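Local coordinates for protein dTDP-4-dehydrorhamnose 3,5-epimerase (Elizabethkingia anophelis NUHP1, PDB 6C46) that probably catalyses the epimerization of dTDP-4-dehydro-6-deoxy-glucose at C3' and C5' to give dTDP-4-dehydro-beta-L-rhamnose, on the way to dTDP-L-rhamnose, at residues 17-22 with 91-96; 67-72 with 159-164. One frame throughout, in Å; residues are numbered along the deposited sequence.

Contact 1: residues 17-22 with 91-96; sequences KDCYII and DVAVDL
Cys19 and Ala93 meet in the interior of the cupin beta-sandwich, where the lead-in to strand 20-23 of one sheet faces strand 88-95 of the other. The CB of Cys19 is already directed at strand 88-95, and a chi1 of 174°, with SG opposite N, carries the sulfur on toward Ala93. Cys19 SG comes to 4.4 Å from Ala93 CB, a loose apolar approach between two small groups. The backbones behind them stand well apart, with Cys19 CA and Ala93 CA separated by 8.5 Å. The whole contact buries just 86 Å² between the segments and is therefore light; Phe119 packs against both Cys19 and Ala93.

Two residues on, the segments running in opposite senses, the backbone N of Lys17 lies opposite the carboxylate of Asp95. No direct bond joins them: Lys17 N is 4.5 Å from Asp95 OD2. Lys17 NZ is not engaged with the carboxylate either, since it lies 6.2 Å from Asp95 OD2. Thr102 OG1 spans the gap, hydrogen-bonded to both Lys17 N and Asp95 OD2, and Ser100 OG is a further partner of that oxygen. Arg97, also outside the two segments, forms salt bridges with Asp95 OD2 through NH2 and with Asp18 OD2 through NH1, and its NH2 also hydrogen-bonds to Lys17 O.

The carboxylate of the buried Asp95 is probably kept ionised by this salt bridge and by the hydroxyl partners of OD2. The polar end of the contact is thus tied together through intermediaries, whereas the meeting of sulfur and methyl is apolar packing, with no hydrogen bond between the segments.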
loop_
_atom_site.group_PDB
_atom_site.type_symbol
_atom_site.label_atom_id
_atom_site.label_comp_id
_atom_site.label_asym_id
_atom_site.label_seq_id
_atom_site.Cartn_x
_atom_site.Cartn_y
_atom_site.Cartn_z
ATOM N N LYS A 17 14.847 7.601 18.058
ATOM C CA LYS A 17 15.513 6.322 17.815
ATOM C C LYS A 17 14.580 5.351 17.114
ATOM O O LYS A 17 13.446 5.159 17.553
ATOM C CB LYS A 17 15.969 5.695 19.131
ATOM C CG LYS A 17 16.845 4.440 18.940
ATOM C CD LYS A 17 17.275 3.847 20.301
ATOM C CE LYS A 17 16.094 3.263 21.053
ATOM N NZ LYS A 17 16.529 2.570 22.293
ATOM N N ASP A 18 15.087 4.695 16.066
ATOM C CA ASP A 18 14.421 3.660 15.279
ATOM C C ASP A 18 13.325 4.213 14.394
ATOM O O ASP A 18 12.621 3.434 13.745
ATOM C CB ASP A 18 13.796 2.550 16.132
ATOM C CG ASP A 18 14.811 1.870 17.055
ATOM O OD1 ASP A 18 15.872 1.454 16.556
ATOM O OD2 ASP A 18 14.544 1.752 18.270
ATOM N N CYS A 19 13.146 5.519 14.349
ATOM C CA CYS A 19 12.103 6.131 13.542
ATOM C C CYS A 19 12.756 6.703 12.280
ATOM O O CYS A 19 13.670 7.529 12.373
ATOM C CB CYS A 19 11.398 7.190 14.402
ATOM S SG CYS A 19 10.173 8.226 13.625
ATOM N N TYR A 20 12.313 6.245 11.100
ATOM C CA TYR A 20 13.007 6.552 9.853
ATOM C C TYR A 20 12.058 7.079 8.794
ATOM O O TYR A 20 10.867 6.750 8.770
ATOM C CB TYR A 20 13.733 5.316 9.244
ATOM C CG TYR A 20 14.753 4.756 10.190
ATOM C CD1 TYR A 20 15.978 5.402 10.379
ATOM C CD2 TYR A 20 14.498 3.596 10.896
ATOM C CE1 TYR A 20 16.910 4.913 11.278
ATOM C CE2 TYR A 20 15.427 3.090 11.786
ATOM C CZ TYR A 20 16.620 3.742 11.972
ATOM O OH TYR A 20 17.520 3.234 12.864
ATOM N N ILE A 21 12.628 7.869 7.889
ATOM C CA ILE A 21 11.973 8.284 6.655
ATOM C C ILE A 21 12.464 7.372 5.535
ATOM O O ILE A 21 13.678 7.213 5.350
ATOM C CB ILE A 21 12.290 9.757 6.339
ATOM C CG1 ILE A 21 11.770 10.665 7.459
ATOM C CG2 ILE A 21 11.705 10.166 4.950
ATOM C CD1 ILE A 21 12.443 12.039 7.452
ATOM N N ILE A 22 11.542 6.804 4.762
ATOM C CA ILE A 22 11.923 6.055 3.560
ATOM C C ILE A 22 11.836 7.013 2.386
ATOM O O ILE A 22 10.747 7.476 2.027
ATOM C CB ILE A 22 11.025 4.846 3.310
ATOM C CG1 ILE A 22 10.918 3.999 4.573
ATOM C CG2 ILE A 22 11.594 4.040 2.091
ATOM C CD1 ILE A 22 10.240 2.635 4.368
ATOM N N ASP A 91 2.509 14.856 9.810
ATOM C CA ASP A 91 2.452 13.622 10.573
ATOM C C ASP A 91 3.430 13.719 11.737
ATOM O O ASP A 91 4.563 14.156 11.540
ATOM C CB ASP A 91 2.833 12.447 9.691
ATOM C CG ASP A 91 2.513 11.131 10.335
ATOM O OD1 ASP A 91 1.427 10.568 10.049
ATOM O OD2 ASP A 91 3.335 10.685 11.156
ATOM N N VAL A 92 3.012 13.290 12.937
ATOM C CA VAL A 92 3.824 13.451 14.150
ATOM C C VAL A 92 3.950 12.117 14.874
ATOM O O VAL A 92 2.968 11.383 15.008
ATOM C CB VAL A 92 3.206 14.505 15.102
ATOM C CG1 VAL A 92 3.980 14.551 16.406
ATOM C CG2 VAL A 92 3.203 15.894 14.445
ATOM N N ALA A 93 5.158 11.803 15.330
ATOM C CA ALA A 93 5.426 10.631 16.153
ATOM C C ALA A 93 6.033 11.073 17.479
ATOM O O ALA A 93 6.768 12.065 17.529
ATOM C CB ALA A 93 6.375 9.659 15.446
ATOM N N VAL A 94 5.716 10.332 18.552
ATOM C CA VAL A 94 6.224 10.592 19.901
ATOM C C VAL A 94 6.764 9.291 20.474
ATOM O O VAL A 94 6.043 8.288 20.531
ATOM C CB VAL A 94 5.141 11.145 20.843
ATOM C CG1 VAL A 94 5.769 11.459 22.232
ATOM C CG2 VAL A 94 4.471 12.356 20.221
ATOM N N ASP A 95 8.012 9.303 20.897
ATOM C CA ASP A 95 8.627 8.115 21.477
ATOM C C ASP A 95 8.140 7.992 22.917
ATOM O O ASP A 95 8.356 8.897 23.731
ATOM C CB ASP A 95 10.158 8.236 21.374
ATOM C CG ASP A 95 10.900 6.990 21.826
ATOM O OD1 ASP A 95 10.280 6.079 22.430
ATOM O OD2 ASP A 95 12.122 6.915 21.542
ATOM N N LEU A 96 7.464 6.885 23.232
ATOM C CA LEU A 96 6.969 6.658 24.584
ATOM C C LEU A 96 7.628 5.467 25.262
ATOM O O LEU A 96 7.089 4.948 26.248
ATOM C CB LEU A 96 5.452 6.485 24.571
ATOM C CG LEU A 96 4.667 7.699 24.054
ATOM C CD1 LEU A 96 3.178 7.330 23.918
ATOM C CD2 LEU A 96 4.862 8.905 24.971
#

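Contact 2: residues 67-72 with 159-164; sequences RGLHLQ and SDLSID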
loop_
_atom_site.group_PDB
_atom_site.type_symbol
_atom_site.label_atom_id
_atom_site.label_comp_id
_atom_site.label_asym_id
_atom_site.label_seq_id
_atom_site.Cartn_x
_atom_site.Cartn_y
_atom_site.Cartn_z
ATOM N N ARG A 67 -6.054 13.779 13.825
ATOM C CA ARG A 67 -6.296 12.516 14.516
ATOM C C ARG A 67 -5.059 12.131 15.320
ATOM O O ARG A 67 -3.968 12.068 14.765
ATOM C CB ARG A 67 -6.629 11.400 13.514
ATOM C CG ARG A 67 -7.879 11.681 12.660
ATOM C CD ARG A 67 -9.053 10.806 13.073
ATOM N NE ARG A 67 -10.229 10.996 12.225
ATOM C CZ ARG A 67 -11.356 11.574 12.628
ATOM N NH1 ARG A 67 -11.456 12.032 13.868
ATOM N NH2 ARG A 67 -12.379 11.699 11.788
ATOM N N GLY A 68 -5.235 11.850 16.612
ATOM C CA GLY A 68 -4.122 11.391 17.441
ATOM C C GLY A 68 -4.167 11.978 18.839
ATOM O O GLY A 68 -5.143 12.657 19.170
ATOM N N LEU A 69 -3.163 11.722 19.682
ATOM C CA LEU A 69 -2.067 10.807 19.408
ATOM C C LEU A 69 -2.499 9.418 19.846
ATOM O O LEU A 69 -2.990 9.280 20.956
ATOM C CB LEU A 69 -0.800 11.257 20.161
ATOM C CG LEU A 69 -0.288 12.624 19.697
ATOM C CD1 LEU A 69 0.577 13.282 20.782
ATOM C CD2 LEU A 69 0.492 12.462 18.367
ATOM N N HIS A 70 -2.310 8.395 19.003
ATOM C CA HIS A 70 -2.878 7.069 19.239
ATOM C C HIS A 70 -1.796 5.999 19.286
ATOM O O HIS A 70 -0.753 6.119 18.634
ATOM C CB HIS A 70 -3.866 6.672 18.117
ATOM C CG HIS A 70 -5.037 7.595 17.990
ATOM N ND1 HIS A 70 -5.679 7.818 16.791
ATOM C CD2 HIS A 70 -5.697 8.333 18.914
ATOM C CE1 HIS A 70 -6.684 8.661 16.979
ATOM N NE2 HIS A 70 -6.718 8.990 18.259
ATOM N N LEU A 71 -2.098 4.915 19.995
ATOM C CA LEU A 71 -1.200 3.767 20.075
ATOM C C LEU A 71 -2.008 2.587 20.597
ATOM O O LEU A 71 -3.131 2.748 21.077
ATOM C CB LEU A 71 -0.005 4.053 20.999
ATOM C CG LEU A 71 -0.593 4.336 22.399
ATOM C CD1 LEU A 71 -0.274 3.229 23.396
ATOM C CD2 LEU A 71 -0.193 5.695 22.945
ATOM N N GLN A 72 -1.425 1.394 20.496
ATOM C CA GLN A 72 -1.945 0.215 21.178
ATOM C C GLN A 72 -0.890 -0.240 22.177
ATOM O O GLN A 72 0.312 -0.161 21.894
ATOM C CB GLN A 72 -2.301 -0.920 20.175
ATOM C CG GLN A 72 -3.562 -0.586 19.375
ATOM C CD GLN A 72 -4.101 -1.711 18.507
ATOM O OE1 GLN A 72 -5.212 -1.606 17.990
ATOM N NE2 GLN A 72 -3.351 -2.800 18.371
ATOM N N SER A 159 0.823 20.094 26.834
ATOM C CA SER A 159 1.775 21.194 27.013
ATOM C C SER A 159 3.200 20.715 27.293
ATOM O O SER A 159 4.151 21.461 27.027
ATOM C CB SER A 159 1.302 22.123 28.134
ATOM O OG SER A 159 1.217 21.415 29.356
ATOM N N ASP A 160 3.380 19.502 27.823
ATOM C CA ASP A 160 4.735 18.986 27.986
ATOM C C ASP A 160 5.370 18.665 26.637
ATOM O O ASP A 160 6.556 18.942 26.425
ATOM C CB ASP A 160 4.737 17.748 28.883
ATOM C CG ASP A 160 4.432 18.077 30.348
ATOM O OD1 ASP A 160 4.692 19.209 30.784
ATOM O OD2 ASP A 160 3.967 17.190 31.080
ATOM N N LEU A 161 4.595 18.097 25.702
ATOM C CA LEU A 161 5.149 17.785 24.391
ATOM C C LEU A 161 5.261 19.024 23.516
ATOM O O LEU A 161 6.189 19.122 22.702
ATOM C CB LEU A 161 4.284 16.747 23.689
ATOM C CG LEU A 161 4.110 15.439 24.455
ATOM C CD1 LEU A 161 3.274 14.470 23.629
ATOM C CD2 LEU A 161 5.485 14.862 24.789
ATOM N N SER A 162 4.319 19.952 23.658
ATOM C CA SER A 162 4.306 21.198 22.892
ATOM C C SER A 162 4.513 20.950 21.393
ATOM O O SER A 162 5.356 21.567 20.747
ATOM C CB SER A 162 5.353 22.170 23.441
ATOM O OG SER A 162 5.215 23.457 22.868
ATOM N N ILE A 163 3.716 20.041 20.830
ATOM C CA ILE A 163 3.840 19.732 19.409
ATOM C C ILE A 163 3.328 20.892 18.563
ATOM O O ILE A 163 2.271 21.471 18.844
ATOM C CB ILE A 163 3.083 18.436 19.080
ATOM C CG1 ILE A 163 3.739 17.266 19.804
ATOM C CG2 ILE A 163 3.031 18.202 17.553
ATOM C CD1 ILE A 163 2.827 16.050 19.891
ATOM N N ASP A 164 4.063 21.219 17.500
ATOM C CA ASP A 164 3.622 22.190 16.501
ATOM C C ASP A 164 2.781 21.464 15.449
ATOM O O ASP A 164 3.318 20.724 14.619
ATOM C CB ASP A 164 4.835 22.860 15.861
ATOM C CG ASP A 164 4.461 23.928 14.845
ATOM O OD1 ASP A 164 3.256 24.168 14.625
ATOM O OD2 ASP A 164 5.392 24.553 14.283
#
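Leu69 CG and Ile163 CG1 both lie beside their backbone N and anti to the carbonyl carbon, with chi1 of -64° and -65°. The CB atoms of both residues already point across the contact, and these torsions, with chi2 near 160° in each, bring the two CD1 methyls together. Leu161 adopts the same kind of first torsion. The contact lies on the outer side of a cupin sheet, where strand 66-72 receives the loop that follows strand 151-153. The methyl Leu69 CD1 does all the touching on the strand side. It meets Ile163 CD1 tip to tip at 3.7 Å and Leu161 CD1 in the same manner at 4.1 Å, so one methyl serves two loop residues. Val94 of strand 88-95 also touches Leu69 and Ile163, and Cys106 of strand 106-112 touches the two loop residues.

A cis peptide bond joins Gly68 to Leu69. The next residue, His70, is the predicted proton acceptor, and its side chain takes no part in the apolar contact. Asp178 makes hydrogen bonds with His70 NE2 through OD1 and with Gly68 N through OD2. Gly68 CA sits over the centre of one face of the His70 ring, 3.6 Å above its plane.

Contacts 1 and 2 have centres 12 Å apart and share the five-stranded sheet, in which strand 125-131 separates strand 88-95 from strand 66-72. Their segments interleave along the chain in the order 17-22, 67-72, 91-96, 159-164. Residues 91-96 work on both faces of that sheet: Ala93 and Asp95 look toward the opposing sheet in contact 1, whereas Val92 and Val94 pack against contact 2. Val94 CG2 lies 4.0 Å from Leu69 CD1, and Val92 CG2 lies 3.9 Å from Ile163 CG2. The sheet is therefore packed from within by its sandwich partner, while the loop backs strand 66-72, which carries the predicted proton acceptor His70, on the side opposite the sandwich interior.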